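Local coordinates for protein ATP phosphoribosyltransferase (Thermotoga maritima, PDB 1O63) that probably catalyses the first step of histidine biosynthesis, condensing ATP with 5-phosphoribose 1-diphosphate to give N'-(5'-phosphoribosyl)-ATP and diphosphate, at residues C64-D67 / V68-K72; N112-Q115 / R116-S120; T183-E186 / E187-F191. All blocks are in the same frame, centred on the assembly; numbering follows the deposited sequence.

How the contacts relate
All three contacts are local, between residues about a turn apart, and they come in series along the chain. Contact 1, where strand 61-65 passes into helix 66-71, has its centre about 4 Å from that of the chain. Contact 2, in helix 111-121, is centred about 14 Å from contact 1 and touches it: the E71 carboxylate probably accepts the N-H groups of N112 and V113. Contact 3, at the head of helix 185-204, is centred about 25 Å from contact 1 and about 37 Å from contact 2. The E71 bonds thus join the short helix after a central strand to the start of helix 111-121, while contact 3 stands apart, its nearest atoms about 12 Å from contact 1.

Contact 1 (C64-D67 / V68-K72); sequences CGTD and VLLEK
C64, next to last in strand 61-65, already leans on the helix that follows. Its SG sits between the backbone N and the carbonyl carbon (chi1 56°), which turns the sulfur toward the first helical turn, where V68 CG1 lies 4.0 Å from C64 SG. On L69 the same sulfur meets CD1 at 3.2 Å, a separation short enough to leave the exact placing of this branch doubtful, the more so as the first torsion of L69 is not staggered. G65 is the N-cap residue. Its carbonyl O receives L69 N at 3.2 Å, the first turn of the helix thus being fastened to the end of the strand. T66 O takes L70 N at 2.9 Å, and the two side chains run alongside each other in the same direction, T66 CG2 lying 3.5 Å from L70 CD2. The hydroxyl of T66 is engaged elsewhere, by H173 and by R171 N. D67 O accepts E71 N at 2.9 Å, and E71 CB packs 3.1 Å from D67 O. The carboxylate of D67 bends back toward the strand: OD2 comes within 3.5 Å of G65 CA, on the side where a beta-carbon would collide with it. E71 sends its own carboxylate away from D67, to the backbone N-H groups of N112 and V113 in helix 111-121. Three successive i to i+4 bonds establish the first turn of helix 66-71, directly after strand 61-65 ends at G65. Around it, strand 161-176 lines one side through F168, I170 and H173, and also pairs by backbone bonds with C64; V68 and K72 rest on P51 of helix 50-55, while L70 packs on V113 of helix 111-121.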
ATOM      1  N   CYS A  64      -6.129  -4.695  14.379  1.00 22.48           N
ATOM      2  CA  CYS A  64      -5.244  -3.847  13.592  1.00 23.24           C
ATOM      3  C   CYS A  64      -4.336  -3.028  14.507  1.00 21.90           C
ATOM      4  O   CYS A  64      -4.563  -2.942  15.714  1.00 21.37           O
ATOM      5  CB  CYS A  64      -6.025  -2.957  12.630  1.00 24.57           C
ATOM      6  SG  CYS A  64      -7.266  -1.917  13.438  1.00 29.41           S
ATOM      7  N   GLY A  65      -3.244  -2.498  13.976  1.00 20.06           N
ATOM      8  CA  GLY A  65      -2.324  -1.737  14.837  1.00 20.38           C
ATOM      9  C   GLY A  65      -2.816  -0.324  15.086  1.00 21.31           C
ATOM     10  O   GLY A  65      -3.714   0.218  14.452  1.00 17.90           O
ATOM     11  N   THR A  66      -2.086   0.369  15.991  1.00 21.72           N
ATOM     12  CA  THR A  66      -2.431   1.746  16.313  1.00 23.66           C
ATOM     13  C   THR A  66      -2.291   2.663  15.104  1.00 23.30           C
ATOM     14  O   THR A  66      -3.050   3.630  14.962  1.00 24.26           O
ATOM     15  CB  THR A  66      -1.551   2.282  17.470  1.00 26.36           C
ATOM     16  OG1 THR A  66      -1.429   1.252  18.470  1.00 24.25           O
ATOM     17  CG2 THR A  66      -2.188   3.509  18.097  1.00 29.44           C
ATOM     18  N   ASP A  67      -1.354   2.395  14.229  1.00 24.19           N
ATOM     19  CA  ASP A  67      -1.140   3.177  13.014  1.00 24.43           C
ATOM     20  C   ASP A  67      -2.416   3.191  12.181  1.00 23.75           C
ATOM     21  O   ASP A  67      -2.873   4.271  11.786  1.00 24.70           O
ATOM     22  CB  ASP A  67       0.055   2.643  12.220  1.00 21.51           C
ATOM     23  CG  ASP A  67       0.025   1.150  11.999  1.00 27.23           C
ATOM     24  OD1 ASP A  67       0.395   0.702  10.887  1.00 28.64           O
ATOM     25  OD2 ASP A  67      -0.368   0.375  12.898  1.00 23.11           O
ATOM     26  N   VAL A  68      -2.997   2.028  11.916  1.00 21.31           N
ATOM     27  CA  VAL A  68      -4.244   1.940  11.145  1.00 20.00           C
ATOM     28  C   VAL A  68      -5.335   2.750  11.821  1.00 22.71           C
ATOM     29  O   VAL A  68      -6.026   3.553  11.210  1.00 21.12           O
ATOM     30  CB  VAL A  68      -4.698   0.485  10.972  1.00 21.85           C
ATOM     31  CG1 VAL A  68      -6.081   0.338  10.356  1.00 20.86           C
ATOM     32  CG2 VAL A  68      -3.678  -0.308  10.137  1.00 26.30           C
ATOM     33  N   LEU A  69      -5.534   2.503  13.129  1.00 26.30           N
ATOM     34  CA  LEU A  69      -6.581   3.146  13.892  1.00 28.08           C
ATOM     35  C   LEU A  69      -6.505   4.657  13.882  1.00 28.94           C
ATOM     36  O   LEU A  69      -7.545   5.336  13.800  1.00 27.13           O
ATOM     37  CB  LEU A  69      -6.578   2.639  15.349  1.00 30.64           C
ATOM     38  CG  LEU A  69      -7.826   1.883  15.800  1.00 36.11           C
ATOM     39  CD1 LEU A  69      -8.239   0.861  14.765  1.00 32.49           C
ATOM     40  CD2 LEU A  69      -7.631   1.213  17.154  1.00 36.09           C
ATOM     41  N   LEU A  70      -5.287   5.190  14.049  1.00 27.71           N
ATOM     42  CA  LEU A  70      -5.153   6.654  14.098  1.00 26.59           C
ATOM     43  C   LEU A  70      -5.112   7.246  12.701  1.00 27.66           C
ATOM     44  O   LEU A  70      -5.396   8.428  12.553  1.00 24.81           O
ATOM     45  CB  LEU A  70      -3.946   7.070  14.908  1.00 26.09           C
ATOM     46  CG  LEU A  70      -4.051   7.479  16.351  1.00 33.94           C
ATOM     47  CD1 LEU A  70      -5.406   7.271  17.008  1.00 29.75           C
ATOM     48  CD2 LEU A  70      -2.958   6.819  17.193  1.00 32.82           C
ATOM     49  N   GLU A  71      -4.665   6.492  11.687  1.00 25.95           N
ATOM     50  CA  GLU A  71      -4.597   7.074  10.351  1.00 27.74           C
ATOM     51  C   GLU A  71      -5.977   7.191   9.710  1.00 29.71           C
ATOM     52  O   GLU A  71      -6.212   8.053   8.868  1.00 30.29           O
ATOM     53  CB  GLU A  71      -3.651   6.248   9.462  1.00 23.96           C
ATOM     54  CG  GLU A  71      -3.563   6.742   8.041  1.00 27.35           C
ATOM     55  CD  GLU A  71      -2.996   8.155   7.949  1.00 24.63           C
ATOM     56  OE1 GLU A  71      -3.244   8.849   6.964  1.00 22.44           O
ATOM     57  OE2 GLU A  71      -2.288   8.582   8.899  1.00 27.33           O
ATOM     58  N   LYS A  72      -6.873   6.319  10.088  1.00 32.76           N
ATOM     59  CA  LYS A  72      -8.215   6.206   9.496  1.00 37.22           C
ATOM     60  C   LYS A  72      -9.228   6.109  10.623  1.00 36.93           C
ATOM     61  O   LYS A  72      -9.345   5.045  11.252  1.00 37.23           O
ATOM     62  CB  LYS A  72      -8.192   4.929   8.648  1.00 44.55           C
ATOM     63  CG  LYS A  72      -9.501   4.353   8.183  1.00 51.31           C
ATOM     64  CD  LYS A  72      -9.257   3.111   7.319  1.00 56.16           C
ATOM     65  CE  LYS A  72     -10.557   2.578   6.731  1.00 57.90           C
ATOM     66  NZ  LYS A  72     -10.284   1.476   5.764  1.00 60.45           N
TER

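Contact 2 (N112-Q115 / R116-S120); sequences NVTQ and RYCES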
ATOM      1  N   ASN A 112      -2.606  11.492   7.578  1.00 24.28           N
ATOM      2  CA  ASN A 112      -3.468  12.095   8.600  1.00 24.93           C
ATOM      3  C   ASN A 112      -2.744  12.183   9.938  1.00 24.25           C
ATOM      4  O   ASN A 112      -2.836  13.175  10.649  1.00 22.24           O
ATOM      5  CB  ASN A 112      -4.790  11.337   8.753  1.00 27.16           C
ATOM      6  CG  ASN A 112      -5.613  11.390   7.475  1.00 32.04           C
ATOM      7  OD1 ASN A 112      -5.580  12.383   6.759  1.00 28.66           O
ATOM      8  ND2 ASN A 112      -6.304  10.290   7.160  1.00 33.37           N
ATOM      9  N   VAL A 113      -2.078  11.062  10.315  1.00 21.98           N
ATOM     10  CA  VAL A 113      -1.231  11.077  11.509  1.00 20.37           C
ATOM     11  C   VAL A 113      -0.233  12.247  11.437  1.00 20.93           C
ATOM     12  O   VAL A 113      -0.066  12.993  12.384  1.00 20.14           O
ATOM     13  CB  VAL A 113      -0.438   9.755  11.596  1.00 20.83           C
ATOM     14  CG1 VAL A 113       0.798   9.901  12.462  1.00 19.61           C
ATOM     15  CG2 VAL A 113      -1.380   8.677  12.154  1.00 19.84           C
ATOM     16  N   THR A 114       0.446  12.398  10.301  1.00 22.39           N
ATOM     17  CA  THR A 114       1.448  13.467  10.152  1.00 21.91           C
ATOM     18  C   THR A 114       0.771  14.834  10.228  1.00 24.03           C
ATOM     19  O   THR A 114       1.239  15.727  10.951  1.00 21.99           O
ATOM     20  CB  THR A 114       2.320  13.385   8.915  0.50 26.64           C
ATOM     21  OG1 THR A 114       3.069  14.643   8.780  0.50 29.14           O
ATOM     22  CG2 THR A 114       1.549  13.253   7.626  0.50 29.33           C
ATOM     23  N   GLN A 115      -0.378  14.992   9.568  1.00 23.25           N
ATOM     24  CA  GLN A 115      -1.080  16.285   9.641  1.00 27.36           C
ATOM     25  C   GLN A 115      -1.464  16.595  11.080  1.00 28.12           C
ATOM     26  O   GLN A 115      -1.283  17.731  11.544  1.00 30.81           O
ATOM     27  CB  GLN A 115      -2.306  16.274   8.736  1.00 31.67           C
ATOM     28  CG  GLN A 115      -3.265  17.453   8.975  1.00 36.09           C
ATOM     29  CD  GLN A 115      -2.670  18.750   8.474  1.00 40.62           C
ATOM     30  OE1 GLN A 115      -1.758  18.735   7.641  1.00 44.60           O
ATOM     31  NE2 GLN A 115      -3.165  19.882   8.958  1.00 41.27           N
ATOM     32  N   ARG A 116      -1.941  15.589  11.827  1.00 27.40           N
ATOM     33  CA  ARG A 116      -2.308  15.803  13.231  1.00 26.27           C
ATOM     34  C   ARG A 116      -1.094  16.225  14.053  1.00 28.17           C
ATOM     35  O   ARG A 116      -1.180  17.029  14.992  1.00 24.72           O
ATOM     36  CB  ARG A 116      -2.926  14.534  13.813  1.00 32.38           C
ATOM     37  CG  ARG A 116      -3.659  14.698  15.125  1.00 36.10           C
ATOM     38  CD  ARG A 116      -4.414  13.424  15.527  1.00 34.44           C
ATOM     39  NE  ARG A 116      -5.401  13.094  14.517  1.00 40.69           N
ATOM     40  CZ  ARG A 116      -5.422  12.023  13.734  1.00 40.75           C
ATOM     41  NH1 ARG A 116      -4.492  11.082  13.863  1.00 37.73           N
ATOM     42  NH2 ARG A 116      -6.401  11.909  12.843  1.00 41.15           N
ATOM     43  N   TYR A 117       0.054  15.615  13.762  1.00 25.81           N
ATOM     44  CA  TYR A 117       1.294  15.950  14.442  1.00 26.56           C
ATOM     45  C   TYR A 117       1.662  17.395  14.172  1.00 27.35           C
ATOM     46  O   TYR A 117       1.743  18.208  15.117  1.00 26.67           O
ATOM     47  CB  TYR A 117       2.408  14.962  14.076  1.00 26.96           C
ATOM     48  CG  TYR A 117       3.709  15.281  14.799  1.00 27.57           C
ATOM     49  CD1 TYR A 117       4.742  15.928  14.138  1.00 28.76           C
ATOM     50  CD2 TYR A 117       3.832  15.011  16.164  1.00 27.02           C
ATOM     51  CE1 TYR A 117       5.909  16.263  14.813  1.00 30.14           C
ATOM     52  CE2 TYR A 117       4.990  15.328  16.841  1.00 27.23           C
ATOM     53  CZ  TYR A 117       6.025  15.945  16.150  1.00 30.73           C
ATOM     54  OH  TYR A 117       7.197  16.266  16.816  1.00 32.05           O
ATOM     55  N   CYS A 118       1.682  17.811  12.913  1.00 28.35           N
ATOM     56  CA  CYS A 118       1.979  19.203  12.566  1.00 30.01           C
ATOM     57  C   CYS A 118       1.068  20.199  13.300  1.00 32.48           C
ATOM     58  O   CYS A 118       1.566  21.121  13.971  1.00 30.51           O
ATOM     59  CB  CYS A 118       1.948  19.425  11.073  1.00 30.18           C
ATOM     60  SG  CYS A 118       3.229  18.499  10.136  1.00 32.07           S
ATOM     61  N   GLU A 119      -0.225  19.947  13.357  1.00 34.03           N
ATOM     62  CA  GLU A 119      -1.173  20.815  14.058  1.00 35.88           C
ATOM     63  C   GLU A 119      -0.880  20.926  15.534  1.00 37.34           C
ATOM     64  O   GLU A 119      -0.923  22.018  16.118  1.00 38.84           O
ATOM     65  CB  GLU A 119      -2.619  20.299  13.915  1.00 31.71           C
ATOM     66  CG  GLU A 119      -3.139  20.555  12.502  1.00 32.17           C
ATOM     67  CD  GLU A 119      -4.252  19.596  12.148  1.00 32.50           C
ATOM     68  OE1 GLU A 119      -4.766  18.935  13.070  1.00 32.31           O
ATOM     69  OE2 GLU A 119      -4.579  19.505  10.956  1.00 34.25           O
ATOM     70  N   SER A 120      -0.473  19.823  16.134  1.00 38.90           N
ATOM     71  CA  SER A 120      -0.101  19.794  17.536  1.00 41.81           C
ATOM     72  C   SER A 120       1.169  20.611  17.764  1.00 43.57           C
ATOM     73  O   SER A 120       1.479  20.967  18.907  1.00 44.06           O
ATOM     74  CB  SER A 120       0.075  18.361  18.029  1.00 42.01           C
ATOM     75  OG  SER A 120       1.404  17.912  17.819  1.00 44.17           O
TER
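The R116 guanidinium has N112 O over one face, 4.1 Å above the plane and displaced toward the rim, while V113 CA approaches obliquely, 4.0 Å from R116 NH1. A polar partner for NH1 comes from outside the helix, the carbonyl O of L70, so the R116 chain, extended until it bends at chi3, ends on the neighbouring helix 66-71. The second pair of flat groups is the Q115 amide and the E119 carboxylate, which cross obliquely with their planes 68° apart. Q115 NE2 donates to E119 OE2 at 2.5 Å; the angle at the hydrogen (156°) suits a hydrogen bond, but the length is so short that the exact placing is doubtful. The chain of Q115 starts anti to the backbone N (chi1 167°) and bends at chi2, bringing the amide back to the residue one turn on. An alanine here would leave E119 OE2 without its amide donor, and the carboxylate would probably be freer to turn. The Y117 ring leads off to L91 and I167, and its OH bonds to D165. Helix 111-121 is the crossover of a beta-alpha-beta unit, joining strand 104-108 to its parallel neighbour 125-129, and its buried side faces those strands: T114 lies on I106, T108 and I127. C118 belongs to this side too. Its N bonds to T114 O at 2.9 Å, its SG comes 3.5 Å from T114 O, and that sulfur forms a disulfide with C125, which ties the helix to the first residue of strand 125-129. Farther along, S120 OG donates to Y117 O at 2.7 Å, in the carbonyl plane and on a lone pair.

Contact 3 (T183-E186 / E187-F191); sequences TKRE and EVVSF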
ATOM      1  N   THR A 183     -26.770  -7.717  17.067  1.00 46.65           N
ATOM      2  CA  THR A 183     -27.232  -8.967  16.520  1.00 44.73           C
ATOM      3  C   THR A 183     -26.700 -10.232  17.145  1.00 43.40           C
ATOM      4  O   THR A 183     -27.425 -11.237  17.220  1.00 43.46           O
ATOM      5  CB  THR A 183     -26.938  -9.002  14.986  1.00 45.87           C
ATOM      6  OG1 THR A 183     -25.544  -8.706  14.785  1.00 44.31           O
ATOM      7  CG2 THR A 183     -27.761  -7.929  14.288  1.00 44.65           C
ATOM      8  N   LYS A 184     -25.443 -10.286  17.561  1.00 40.96           N
ATOM      9  CA  LYS A 184     -24.824 -11.507  18.081  1.00 36.91           C
ATOM     10  C   LYS A 184     -24.271 -11.247  19.487  1.00 36.18           C
ATOM     11  O   LYS A 184     -23.238 -11.775  19.908  1.00 32.17           O
ATOM     12  CB  LYS A 184     -23.684 -11.942  17.158  1.00 35.69           C
ATOM     13  CG  LYS A 184     -24.034 -12.180  15.703  1.00 35.47           C
ATOM     14  CD  LYS A 184     -22.828 -12.757  14.937  1.00 35.29           C
ATOM     15  CE  LYS A 184     -23.067 -12.743  13.435  1.00 38.90           C
ATOM     16  NZ  LYS A 184     -21.970 -13.407  12.671  1.00 33.11           N
ATOM     17  N   ARG A 185     -25.001 -10.407  20.234  1.00 33.38           N
ATOM     18  CA  ARG A 185     -24.549  -9.983  21.536  1.00 33.34           C
ATOM     19  C   ARG A 185     -23.910 -11.007  22.420  1.00 32.04           C
ATOM     20  O   ARG A 185     -22.694 -10.898  22.699  1.00 29.91           O
ATOM     21  CB  ARG A 185     -25.657  -9.226  22.299  1.00 38.35           C
ATOM     22  CG  ARG A 185     -25.073  -8.577  23.553  1.00 41.92           C
ATOM     23  CD  ARG A 185     -25.649  -7.185  23.755  1.00 48.91           C
ATOM     24  NE  ARG A 185     -27.040  -7.246  24.233  1.00 50.32           N
ATOM     25  CZ  ARG A 185     -27.439  -6.560  25.301  1.00 54.22           C
ATOM     26  NH1 ARG A 185     -26.569  -5.811  25.974  1.00 55.92           N
ATOM     27  NH2 ARG A 185     -28.698  -6.625  25.703  1.00 55.02           N
ATOM     28  N   GLU A 186     -24.630 -12.043  22.902  1.00 29.70           N
ATOM     29  CA  GLU A 186     -23.988 -12.994  23.793  1.00 29.01           C
ATOM     30  C   GLU A 186     -22.866 -13.778  23.151  1.00 27.98           C
ATOM     31  O   GLU A 186     -21.874 -14.095  23.834  1.00 28.82           O
ATOM     32  CB  GLU A 186     -24.973 -13.980  24.467  1.00 26.89           C
ATOM     33  CG  GLU A 186     -25.694 -13.373  25.628  1.00 29.18           C
ATOM     34  CD  GLU A 186     -26.528 -14.315  26.483  1.00 26.42           C
ATOM     35  OE1 GLU A 186     -27.386 -13.775  27.210  1.00 26.66           O
ATOM     36  OE2 GLU A 186     -26.328 -15.538  26.462  1.00 24.08           O
ATOM     37  N   GLU A 187     -22.994 -14.175  21.892  1.00 27.43           N
ATOM     38  CA  GLU A 187     -21.880 -14.912  21.271  1.00 28.65           C
ATOM     39  C   GLU A 187     -20.616 -14.049  21.236  1.00 27.75           C
ATOM     40  O   GLU A 187     -19.526 -14.496  21.579  1.00 29.13           O
ATOM     41  CB  GLU A 187     -22.280 -15.381  19.871  1.00 28.87           C
ATOM     42  CG  GLU A 187     -21.177 -16.092  19.123  1.00 28.49           C
ATOM     43  CD  GLU A 187     -21.576 -16.680  17.795  1.00 32.02           C
ATOM     44  OE1 GLU A 187     -20.828 -17.584  17.309  1.00 34.60           O
ATOM     45  OE2 GLU A 187     -22.600 -16.263  17.202  1.00 30.62           O
ATOM     46  N   VAL A 188     -20.742 -12.776  20.895  1.00 28.97           N
ATOM     47  CA  VAL A 188     -19.587 -11.863  20.864  1.00 28.15           C
ATOM     48  C   VAL A 188     -18.982 -11.680  22.247  1.00 28.45           C
ATOM     49  O   VAL A 188     -17.782 -11.838  22.482  1.00 26.99           O
ATOM     50  CB  VAL A 188     -20.021 -10.500  20.296  1.00 28.59           C
ATOM     51  CG1 VAL A 188     -18.983  -9.419  20.581  1.00 30.36           C
ATOM     52  CG2 VAL A 188     -20.268 -10.637  18.790  1.00 24.48           C
ATOM     53  N   VAL A 189     -19.843 -11.295  23.199  1.00 28.44           N
ATOM     54  CA  VAL A 189     -19.404 -11.051  24.566  1.00 28.22           C
ATOM     55  C   VAL A 189     -18.621 -12.225  25.106  1.00 28.65           C
ATOM     56  O   VAL A 189     -17.574 -12.062  25.734  1.00 28.32           O
ATOM     57  CB  VAL A 189     -20.589 -10.705  25.478  1.00 30.59           C
ATOM     58  CG1 VAL A 189     -20.214 -10.805  26.958  1.00 28.93           C
ATOM     59  CG2 VAL A 189     -21.107  -9.307  25.167  1.00 27.68           C
ATOM     60  N   SER A 190     -19.143 -13.440  24.890  1.00 30.58           N
ATOM     61  CA  SER A 190     -18.522 -14.659  25.374  1.00 32.06           C
ATOM     62  C   SER A 190     -17.182 -14.929  24.715  1.00 31.72           C
ATOM     63  O   SER A 190     -16.194 -15.333  25.352  1.00 30.16           O
ATOM     64  CB  SER A 190     -19.457 -15.856  25.129  0.50 34.03           C
ATOM     65  OG  SER A 190     -18.794 -17.047  25.512  0.50 35.39           O
ATOM     66  N   PHE A 191     -17.132 -14.784  23.381  1.00 31.01           N
ATOM     67  CA  PHE A 191     -15.850 -14.981  22.688  1.00 30.29           C
ATOM     68  C   PHE A 191     -14.841 -13.948  23.190  1.00 28.52           C
ATOM     69  O   PHE A 191     -13.695 -14.290  23.502  1.00 25.81           O
ATOM     70  CB  PHE A 191     -16.044 -14.891  21.168  1.00 36.14           C
ATOM     71  CG  PHE A 191     -14.742 -14.904  20.408  1.00 36.73           C
ATOM     72  CD1 PHE A 191     -14.094 -16.093  20.149  1.00 41.39           C
ATOM     73  CD2 PHE A 191     -14.167 -13.724  19.979  1.00 41.73           C
ATOM     74  CE1 PHE A 191     -12.887 -16.115  19.471  1.00 43.38           C
ATOM     75  CE2 PHE A 191     -12.964 -13.729  19.290  1.00 43.56           C
ATOM     76  CZ  PHE A 191     -12.333 -14.927  19.037  1.00 43.28           C
TER
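The K184 and E187 side chains run alongside each other in the same direction, each extended past CG. Their aliphatic and charged parts only graze: K184 CD is 4.2 Å from E187 OE2, and K184 NZ stays 5.4 Å from that oxygen, too far for a salt bridge. The ammonium instead makes its salt bridge with D60. At the N-cap position, K184 gives its carbonyl O to V188 N at 2.9 Å, and V188 CG2 leans over the same turn, 4.0 Å from K184 CB. This methyl is placed by its torsion, anti to the carbonyl carbon and beside the backbone N. V189 N bonds to R185 O at 2.9 Å, and V189 CG2 lies 3.3 Å from that oxygen. The third bond runs from S190 N to E186 O at 3.0 Å. These bonds mark the first turn of helix 185-204, directly after K184 interrupts the helical path that ends helix 178-183. V188 and V189 pack against Y181 of that preceding helix, and L3, near the chain start, touches K184, E187, V188 and F191.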